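Long-range contacts in UBP3-associated protein BRE5 (PDB 1ZX2), which acts as the cofactor of the deubiquitinating enzyme Ubp3, the two working together to cleave ubiquitin, and is represented here by its NTF2-like domain: residues I9-L14 with I87-T92; I99-T104 with Q119-L124. All blocks are in the same frame, centred on the assembly; numbering follows the deposited sequence.

In the fold
Both contacts lie in the NTF2-like domain of BRE5, with centres about 7 Å apart and on the same side of the chain's centre. They come in series along the chain: interaction 1 packs helix 6-23 on strand 80-92, an outermost strand of the sheet within this chain, and interaction 2 pairs the next two strands, 98-109 and 115-125. Strands 80-92 and 98-109 are sheet neighbours, so backbone bonds between Asp-88 and Met-102 and between Gln-90 and Leu-100 join the contacts directly. Cys-10 also reaches Ile-101 from the helix side. The sheet thus carries the helix on one face, while its other face, with Leu-100 and Thr-120, meets the second subunit.

Interaction 1. Residues I9-L14 with I87-T92; sequences ICFAFL and IDFQYT
Cys-10 is the bump at the middle of this contact, entering the hollow between Phe-89 and, on the next strand, Ile-99 and Ile-101; its SG presses against CB of Phe-89 at 3.5 Å. With SG beside the backbone N (chi1 -73°), the sulfur stands 4.5 Å from the ring centroid and 43° off the ring normal, an oblique sulfur-aromatic contact. Its CB rests near CD2 of the same ring. Farther out, the Phe-11 ring crosses that of Phe-89 at about a right angle, and its CE2 also meets CD1 of Ile-87 at 3.8 Å, so this one corner of the ring sits against both strand residues. This is the helix-on-sheet packing of the NTF2 fold, in which helix 6-23 lies against the curved sheet, here near strand 80-92. Ile-87 spreads its two branches: CD1 goes to Phe-11, whereas CG2 meets CD2 of Leu-14 tip to tip at 3.9 Å and also lies in the plane of the Phe-89 ring, at its edge. At the other end, Tyr-91 crosses Ile-9 at about a right angle, bringing its OH 3.9 Å from CD1 of Ile-9. Asp-88, facing away from the helix, forms a salt bridge with Arg-140 of the second subunit.

Interaction 2. Residues I99-T104 with Q119-L124; sequences ILIMAT and QTFILL
Six backbone hydrogen bonds tie Ile-99, Ile-101 and Ala-103 to Leu-123, Phe-121 and Gln-119, two for each antiparallel pair. The straightest runs from Ile-101 N to Phe-121 O (3.0 Å, 177° at the hydrogen). Between these pairs, CA-H...O contacts add to the ladder, such as Thr-120 CA to Ile-101 O at 3.1 Å. Apolar packing falls on both faces. Toward helix 6-23, CD1 of Ile-101 crosses to CD1 of Leu-123 at 3.9 Å, and CB of Ile-101 lies at the edge of the Phe-121 ring, which packs edge-to-face with Phe-13 and Tyr-17. On the other face, Leu-100 has CG anti to its N (chi1 170°), which carries CD1 across to CG2 of Thr-120 at 3.6 Å and to CG1 of Ile-122 at 4.0 Å. The polar component here is meagre: Thr-120 OG1 is buried without a hydrogen-bond partner, its near neighbour being CG of Met-102 at 3.8 Å. A glycine in place of Thr-120 would probably leave a gap beside Leu-100 CD1 and Met-102 CG, and weaken packing against Thr-120 of the second subunit. Such pairing is that of a beta hairpin within the curved sheet of the NTF2 fold.

Interaction 1. Residues I9-L14 with I87-T92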
ATOM      1  N   ILE A   9      -3.725  -3.258 -16.441  1.00 27.21           N
ATOM      2  CA  ILE A   9      -3.948  -4.353 -15.558  1.00 27.19           C
ATOM      3  C   ILE A   9      -4.665  -3.837 -14.275  1.00 26.53           C
ATOM      4  O   ILE A   9      -5.619  -4.434 -13.798  1.00 24.60           O
ATOM      5  CB  ILE A   9      -2.648  -5.012 -15.229  1.00 27.52           C
ATOM      6  CG1 ILE A   9      -2.056  -5.716 -16.469  1.00 30.40           C
ATOM      7  CG2 ILE A   9      -2.864  -6.053 -14.164  1.00 28.93           C
ATOM      8  CD1 ILE A   9      -0.637  -6.253 -16.209  1.00 31.47           C
ATOM      9  N   CYS A  10      -4.214  -2.718 -13.745  1.00 25.76           N
ATOM     10  CA  CYS A  10      -4.674  -2.267 -12.441  1.00 25.68           C
ATOM     11  C   CYS A  10      -6.065  -1.727 -12.544  1.00 26.42           C
ATOM     12  O   CYS A  10      -6.885  -2.016 -11.690  1.00 23.68           O
ATOM     13  CB  CYS A  10      -3.774  -1.194 -11.837  1.00 25.17           C
ATOM     14  SG  CYS A  10      -2.273  -1.990 -11.321  1.00 29.45           S
ATOM     15  N   PHE A  11      -6.316  -0.952 -13.590  1.00 27.30           N
ATOM     16  CA  PHE A  11      -7.647  -0.387 -13.840  1.00 29.47           C
ATOM     17  C   PHE A  11      -8.684  -1.519 -14.094  1.00 29.45           C
ATOM     18  O   PHE A  11      -9.790  -1.454 -13.622  1.00 26.49           O
ATOM     19  CB  PHE A  11      -7.648   0.568 -15.050  1.00 30.38           C
ATOM     20  CG  PHE A  11      -7.052   1.942 -14.792  1.00 33.26           C
ATOM     21  CD1 PHE A  11      -7.115   2.907 -15.797  1.00 38.71           C
ATOM     22  CD2 PHE A  11      -6.375   2.263 -13.633  1.00 34.96           C
ATOM     23  CE1 PHE A  11      -6.537   4.180 -15.616  1.00 39.24           C
ATOM     24  CE2 PHE A  11      -5.819   3.542 -13.448  1.00 37.58           C
ATOM     25  CZ  PHE A  11      -5.900   4.496 -14.444  1.00 38.09           C
ATOM     26  N   ALA A  12      -8.290  -2.567 -14.803  1.00 30.10           N
ATOM     27  CA  ALA A  12      -9.216  -3.682 -14.999  1.00 31.00           C
ATOM     28  C   ALA A  12      -9.521  -4.373 -13.672  1.00 30.01           C
ATOM     29  O   ALA A  12     -10.669  -4.689 -13.375  1.00 30.72           O
ATOM     30  CB  ALA A  12      -8.657  -4.711 -15.988  1.00 31.63           C
ATOM     31  N   PHE A  13      -8.473  -4.653 -12.902  1.00 28.88           N
ATOM     32  CA  PHE A  13      -8.633  -5.334 -11.638  1.00 27.26           C
ATOM     33  C   PHE A  13      -9.559  -4.582 -10.706  1.00 26.39           C
ATOM     34  O   PHE A  13     -10.515  -5.131 -10.174  1.00 25.00           O
ATOM     35  CB  PHE A  13      -7.302  -5.579 -10.959  1.00 27.89           C
ATOM     36  CG  PHE A  13      -7.452  -5.878  -9.549  1.00 25.00           C
ATOM     37  CD1 PHE A  13      -7.269  -4.889  -8.614  1.00 25.94           C
ATOM     38  CD2 PHE A  13      -7.905  -7.147  -9.136  1.00 25.69           C
ATOM     39  CE1 PHE A  13      -7.447  -5.162  -7.264  1.00 26.81           C
ATOM     40  CE2 PHE A  13      -8.116  -7.397  -7.781  1.00 22.79           C
ATOM     41  CZ  PHE A  13      -7.892  -6.410  -6.874  1.00 24.22           C
ATOM     42  N   LEU A  14      -9.333  -3.289 -10.579  1.00 25.84           N
ATOM     43  CA  LEU A  14     -10.143  -2.478  -9.648  1.00 26.97           C
ATOM     44  C   LEU A  14     -11.620  -2.363 -10.072  1.00 27.44           C
ATOM     45  O   LEU A  14     -12.560  -2.397  -9.243  1.00 25.55           O
ATOM     46  CB  LEU A  14      -9.545  -1.079  -9.539  1.00 27.50           C
ATOM     47  CG  LEU A  14      -8.461  -0.690  -8.498  1.00 31.83           C
ATOM     48  CD1 LEU A  14      -8.094  -1.646  -7.438  1.00 32.01           C
ATOM     49  CD2 LEU A  14      -7.264  -0.037  -9.118  1.00 31.29           C
ATOM     50  N   ILE A  87      -4.927   6.500  -7.827  1.00 26.42           N
ATOM     51  CA  ILE A  87      -4.570   5.123  -8.060  1.00 26.75           C
ATOM     52  C   ILE A  87      -3.070   5.078  -8.422  1.00 25.56           C
ATOM     53  O   ILE A  87      -2.699   5.660  -9.373  1.00 23.39           O
ATOM     54  CB  ILE A  87      -5.367   4.499  -9.187  1.00 26.87           C
ATOM     55  CG1 ILE A  87      -6.899   4.535  -8.926  1.00 29.55           C
ATOM     56  CG2 ILE A  87      -4.889   3.028  -9.351  1.00 26.89           C
ATOM     57  CD1 ILE A  87      -7.712   4.167 -10.160  1.00 27.25           C
ATOM     58  N   ASP A  88      -2.232   4.412  -7.623  1.00 24.18           N
ATOM     59  CA  ASP A  88      -0.790   4.312  -7.920  1.00 22.86           C
ATOM     60  C   ASP A  88      -0.450   2.864  -7.955  1.00 21.80           C
ATOM     61  O   ASP A  88      -1.042   2.076  -7.227  1.00 22.78           O
ATOM     62  CB  ASP A  88      -0.021   5.020  -6.833  1.00 22.29           C
ATOM     63  CG  ASP A  88      -0.229   6.495  -6.876  1.00 24.55           C
ATOM     64  OD1 ASP A  88       0.105   7.055  -7.921  1.00 29.14           O
ATOM     65  OD2 ASP A  88      -0.821   7.119  -5.959  1.00 28.52           O
ATOM     66  N   PHE A  89       0.473   2.472  -8.800  1.00 21.69           N
ATOM     67  CA  PHE A  89       0.855   1.062  -8.886  1.00 21.66           C
ATOM     68  C   PHE A  89       2.343   0.914  -9.221  1.00 20.70           C
ATOM     69  O   PHE A  89       2.879   1.757  -9.893  1.00 19.39           O
ATOM     70  CB  PHE A  89       0.016   0.361  -9.997  1.00 22.50           C
ATOM     71  CG  PHE A  89      -0.393   1.269 -11.072  1.00 25.59           C
ATOM     72  CD1 PHE A  89       0.487   1.583 -12.096  1.00 27.25           C
ATOM     73  CD2 PHE A  89      -1.652   1.863 -11.040  1.00 28.44           C
ATOM     74  CE1 PHE A  89       0.130   2.484 -13.086  1.00 31.38           C
ATOM     75  CE2 PHE A  89      -2.014   2.784 -12.030  1.00 31.49           C
ATOM     76  CZ  PHE A  89      -1.116   3.089 -13.054  1.00 30.74           C
ATOM     77  N   GLN A  90       2.973  -0.184  -8.799  1.00 18.37           N
ATOM     78  CA  GLN A  90       4.335  -0.486  -9.202  1.00 19.12           C
ATOM     79  C   GLN A  90       4.419  -1.986  -9.313  1.00 20.09           C
ATOM     80  O   GLN A  90       3.727  -2.700  -8.593  1.00 19.59           O
ATOM     81  CB  GLN A  90       5.290  -0.089  -8.068  1.00 19.59           C
ATOM     82  CG  GLN A  90       5.415   1.407  -7.811  1.00 18.40           C
ATOM     83  CD  GLN A  90       6.290   1.751  -6.656  1.00 20.77           C
ATOM     84  OE1 GLN A  90       6.633   0.880  -5.837  1.00 21.36           O
ATOM     85  NE2 GLN A  90       6.603   3.049  -6.515  1.00 21.77           N
ATOM     86  N   TYR A  91       5.280  -2.491 -10.159  1.00 18.79           N
ATOM     87  CA  TYR A  91       5.722  -3.879 -10.056  1.00 19.94           C
ATOM     88  C   TYR A  91       6.595  -4.198  -8.772  1.00 19.80           C
ATOM     89  O   TYR A  91       7.312  -3.376  -8.238  1.00 19.56           O
ATOM     90  CB  TYR A  91       6.489  -4.278 -11.330  1.00 22.27           C
ATOM     91  CG  TYR A  91       5.628  -4.441 -12.568  1.00 24.35           C
ATOM     92  CD1 TYR A  91       5.764  -3.584 -13.669  1.00 27.97           C
ATOM     93  CD2 TYR A  91       4.680  -5.448 -12.629  1.00 24.64           C
ATOM     94  CE1 TYR A  91       4.920  -3.795 -14.846  1.00 31.34           C
ATOM     95  CE2 TYR A  91       3.846  -5.650 -13.717  1.00 29.71           C
ATOM     96  CZ  TYR A  91       3.956  -4.822 -14.821  1.00 33.82           C
ATOM     97  OH  TYR A  91       3.099  -5.058 -15.844  1.00 36.31           O
ATOM     98  N   THR A  92       6.501  -5.437  -8.296  1.00 19.13           N
ATOM     99  CA  THR A  92       7.168  -5.846  -7.100  1.00 18.12           C
ATOM    100  C   THR A  92       7.324  -7.304  -7.117  1.00 19.57           C
ATOM    101  O   THR A  92       6.808  -7.960  -8.024  1.00 20.18           O
ATOM    102  CB  THR A  92       6.303  -5.521  -5.953  1.00 20.59           C
ATOM    103  OG1 THR A  92       5.979  -4.136  -6.039  1.00 33.93           O
ATOM    104  CG2 THR A  92       7.031  -5.577  -4.720  1.00  7.88           C
TER

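Interaction 2. Residues I99-T104 with Q119-L124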
ATOM      1  N   ILE A  99       2.161  -7.068  -8.467  1.00 19.73           N
ATOM      2  CA  ILE A  99       1.777  -5.667  -8.562  1.00 19.46           C
ATOM      3  C   ILE A  99       1.320  -5.148  -7.229  1.00 19.58           C
ATOM      4  O   ILE A  99       0.486  -5.756  -6.623  1.00 18.53           O
ATOM      5  CB  ILE A  99       0.672  -5.485  -9.615  1.00 21.02           C
ATOM      6  CG1 ILE A  99       1.159  -5.977 -10.982  1.00 23.62           C
ATOM      7  CG2 ILE A  99       0.339  -4.009  -9.794  1.00 21.81           C
ATOM      8  CD1 ILE A  99       0.092  -6.053 -12.047  1.00 26.19           C
ATOM      9  N   LEU A 100       1.867  -4.007  -6.798  1.00 18.43           N
ATOM     10  CA  LEU A 100       1.419  -3.249  -5.661  1.00 18.47           C
ATOM     11  C   LEU A 100       0.528  -2.105  -6.167  1.00 18.13           C
ATOM     12  O   LEU A 100       0.916  -1.383  -7.063  1.00 18.23           O
ATOM     13  CB  LEU A 100       2.652  -2.644  -4.975  1.00 18.26           C
ATOM     14  CG  LEU A 100       2.390  -1.618  -3.901  1.00 16.21           C
ATOM     15  CD1 LEU A 100       1.724  -2.280  -2.694  1.00 14.94           C
ATOM     16  CD2 LEU A 100       3.740  -0.974  -3.458  1.00 16.85           C
ATOM     17  N   ILE A 101      -0.659  -1.985  -5.609  1.00 17.66           N
ATOM     18  CA  ILE A 101      -1.597  -0.905  -5.853  1.00 17.54           C
ATOM     19  C   ILE A 101      -1.904  -0.191  -4.588  1.00 18.59           C
ATOM     20  O   ILE A 101      -2.163  -0.856  -3.560  1.00 18.89           O
ATOM     21  CB  ILE A 101      -2.958  -1.492  -6.406  1.00 18.33           C
ATOM     22  CG1 ILE A 101      -2.725  -2.276  -7.673  1.00 18.33           C
ATOM     23  CG2 ILE A 101      -3.924  -0.415  -6.770  1.00 20.35           C
ATOM     24  CD1 ILE A 101      -3.913  -3.012  -8.255  1.00 21.91           C
ATOM     25  N   MET A 102      -1.963   1.150  -4.628  1.00 18.03           N
ATOM     26  CA  MET A 102      -2.476   1.923  -3.512  1.00 19.33           C
ATOM     27  C   MET A 102      -3.503   2.836  -4.094  1.00 21.62           C
ATOM     28  O   MET A 102      -3.202   3.529  -5.067  1.00 24.11           O
ATOM     29  CB  MET A 102      -1.373   2.770  -2.827  1.00 19.22           C
ATOM     30  CG  MET A 102      -1.807   3.480  -1.507  1.00 19.75           C
ATOM     31  SD  MET A 102      -0.450   4.489  -0.687  1.00 12.26           S
ATOM     32  CE  MET A 102      -0.687   5.845  -1.688  1.00 17.70           C
ATOM     33  N   ALA A 103      -4.703   2.854  -3.547  1.00 21.24           N
ATOM     34  CA  ALA A 103      -5.744   3.725  -4.042  1.00 22.40           C
ATOM     35  C   ALA A 103      -6.333   4.494  -2.870  1.00 24.12           C
ATOM     36  O   ALA A 103      -6.428   3.949  -1.749  1.00 24.56           O
ATOM     37  CB  ALA A 103      -6.837   2.925  -4.762  1.00 23.85           C
ATOM     38  N   THR A 104      -6.642   5.775  -3.076  1.00 25.18           N
ATOM     39  CA  THR A 104      -7.380   6.532  -2.097  1.00 26.68           C
ATOM     40  C   THR A 104      -8.676   6.971  -2.721  1.00 28.89           C
ATOM     41  O   THR A 104      -8.812   6.991  -3.959  1.00 27.39           O
ATOM     42  CB  THR A 104      -6.594   7.754  -1.574  1.00 27.65           C
ATOM     43  OG1 THR A 104      -6.368   8.741  -2.601  1.00 28.02           O
ATOM     44  CG2 THR A 104      -5.180   7.324  -1.085  1.00 28.77           C
ATOM     45  N   GLN A 119      -6.575   2.195   0.485  1.00 23.22           N
ATOM     46  CA  GLN A 119      -6.526   0.736   0.308  1.00 22.07           C
ATOM     47  C   GLN A 119      -5.312   0.358  -0.501  1.00 22.00           C
ATOM     48  O   GLN A 119      -5.048   0.970  -1.512  1.00 22.51           O
ATOM     49  CB  GLN A 119      -7.748   0.262  -0.449  1.00 22.81           C
ATOM     50  CG  GLN A 119      -7.882  -1.317  -0.619  1.00 25.30           C
ATOM     51  CD  GLN A 119      -9.327  -1.758  -0.707  1.00 27.32           C
ATOM     52  OE1 GLN A 119      -9.716  -2.827  -0.173  1.00 33.26           O
ATOM     53  NE2 GLN A 119     -10.095  -1.019  -1.435  1.00 27.46           N
ATOM     54  N   THR A 120      -4.671  -0.726  -0.110  1.00 20.32           N
ATOM     55  CA  THR A 120      -3.549  -1.277  -0.793  1.00 20.71           C
ATOM     56  C   THR A 120      -3.822  -2.710  -1.100  1.00 19.13           C
ATOM     57  O   THR A 120      -4.344  -3.413  -0.250  1.00 18.13           O
ATOM     58  CB  THR A 120      -2.307  -1.192   0.127  1.00 22.30           C
ATOM     59  OG1 THR A 120      -2.022   0.212   0.374  1.00 26.62           O
ATOM     60  CG2 THR A 120      -1.133  -1.646  -0.645  1.00 23.28           C
ATOM     61  N   PHE A 121      -3.420  -3.148  -2.284  1.00 17.53           N
ATOM     62  CA  PHE A 121      -3.486  -4.537  -2.697  1.00 17.69           C
ATOM     63  C   PHE A 121      -2.142  -4.961  -3.147  1.00 17.70           C
ATOM     64  O   PHE A 121      -1.442  -4.181  -3.766  1.00 17.19           O
ATOM     65  CB  PHE A 121      -4.380  -4.650  -3.940  1.00 16.83           C
ATOM     66  CG  PHE A 121      -5.822  -4.311  -3.709  1.00 19.46           C
ATOM     67  CD1 PHE A 121      -6.321  -3.067  -4.072  1.00 19.80           C
ATOM     68  CD2 PHE A 121      -6.671  -5.225  -3.163  1.00 18.90           C
ATOM     69  CE1 PHE A 121      -7.636  -2.735  -3.904  1.00 20.28           C
ATOM     70  CE2 PHE A 121      -8.068  -4.907  -2.997  1.00 21.05           C
ATOM     71  CZ  PHE A 121      -8.526  -3.687  -3.368  1.00 20.35           C
ATOM     72  N   ILE A 122      -1.806  -6.239  -2.943  1.00 18.61           N
ATOM     73  CA  ILE A 122      -0.751  -6.861  -3.738  1.00 17.43           C
ATOM     74  C   ILE A 122      -1.405  -7.973  -4.543  1.00 18.73           C
ATOM     75  O   ILE A 122      -2.114  -8.801  -4.008  1.00 18.79           O
ATOM     76  CB  ILE A 122       0.383  -7.358  -2.857  1.00 17.37           C
ATOM     77  CG1 ILE A 122       1.144  -6.198  -2.246  1.00 18.98           C
ATOM     78  CG2 ILE A 122       1.375  -8.237  -3.625  1.00 20.02           C
ATOM     79  CD1 ILE A 122       2.192  -6.534  -1.188  1.00 24.29           C
ATOM     80  N   LEU A 123      -1.100  -8.024  -5.836  1.00 17.98           N
ATOM     81  CA  LEU A 123      -1.566  -9.036  -6.770  1.00 18.48           C
ATOM     82  C   LEU A 123      -0.418  -9.874  -7.249  1.00 19.34           C
ATOM     83  O   LEU A 123       0.664  -9.345  -7.627  1.00 17.65           O
ATOM     84  CB  LEU A 123      -2.131  -8.359  -7.988  1.00 18.40           C
ATOM     85  CG  LEU A 123      -3.177  -7.274  -7.878  1.00 22.77           C
ATOM     86  CD1 LEU A 123      -3.604  -6.765  -9.218  1.00 23.65           C
ATOM     87  CD2 LEU A 123      -4.373  -7.831  -7.084  1.00 25.10           C
ATOM     88  N   LEU A 124      -0.590 -11.184  -7.187  1.00 19.07           N
ATOM     89  CA  LEU A 124       0.425 -12.132  -7.609  1.00 20.21           C
ATOM     90  C   LEU A 124      -0.175 -12.940  -8.724  1.00 21.17           C
ATOM     91  O   LEU A 124      -1.248 -13.471  -8.511  1.00 20.06           O
ATOM     92  CB  LEU A 124       0.608 -13.103  -6.518  1.00 20.02           C
ATOM     93  CG  LEU A 124       1.838 -13.975  -6.273  1.00 27.68           C
ATOM     94  CD1 LEU A 124       1.418 -15.361  -5.870  1.00 28.65           C
ATOM     95  CD2 LEU A 124       3.116 -13.974  -7.103  1.00 28.70           C
TER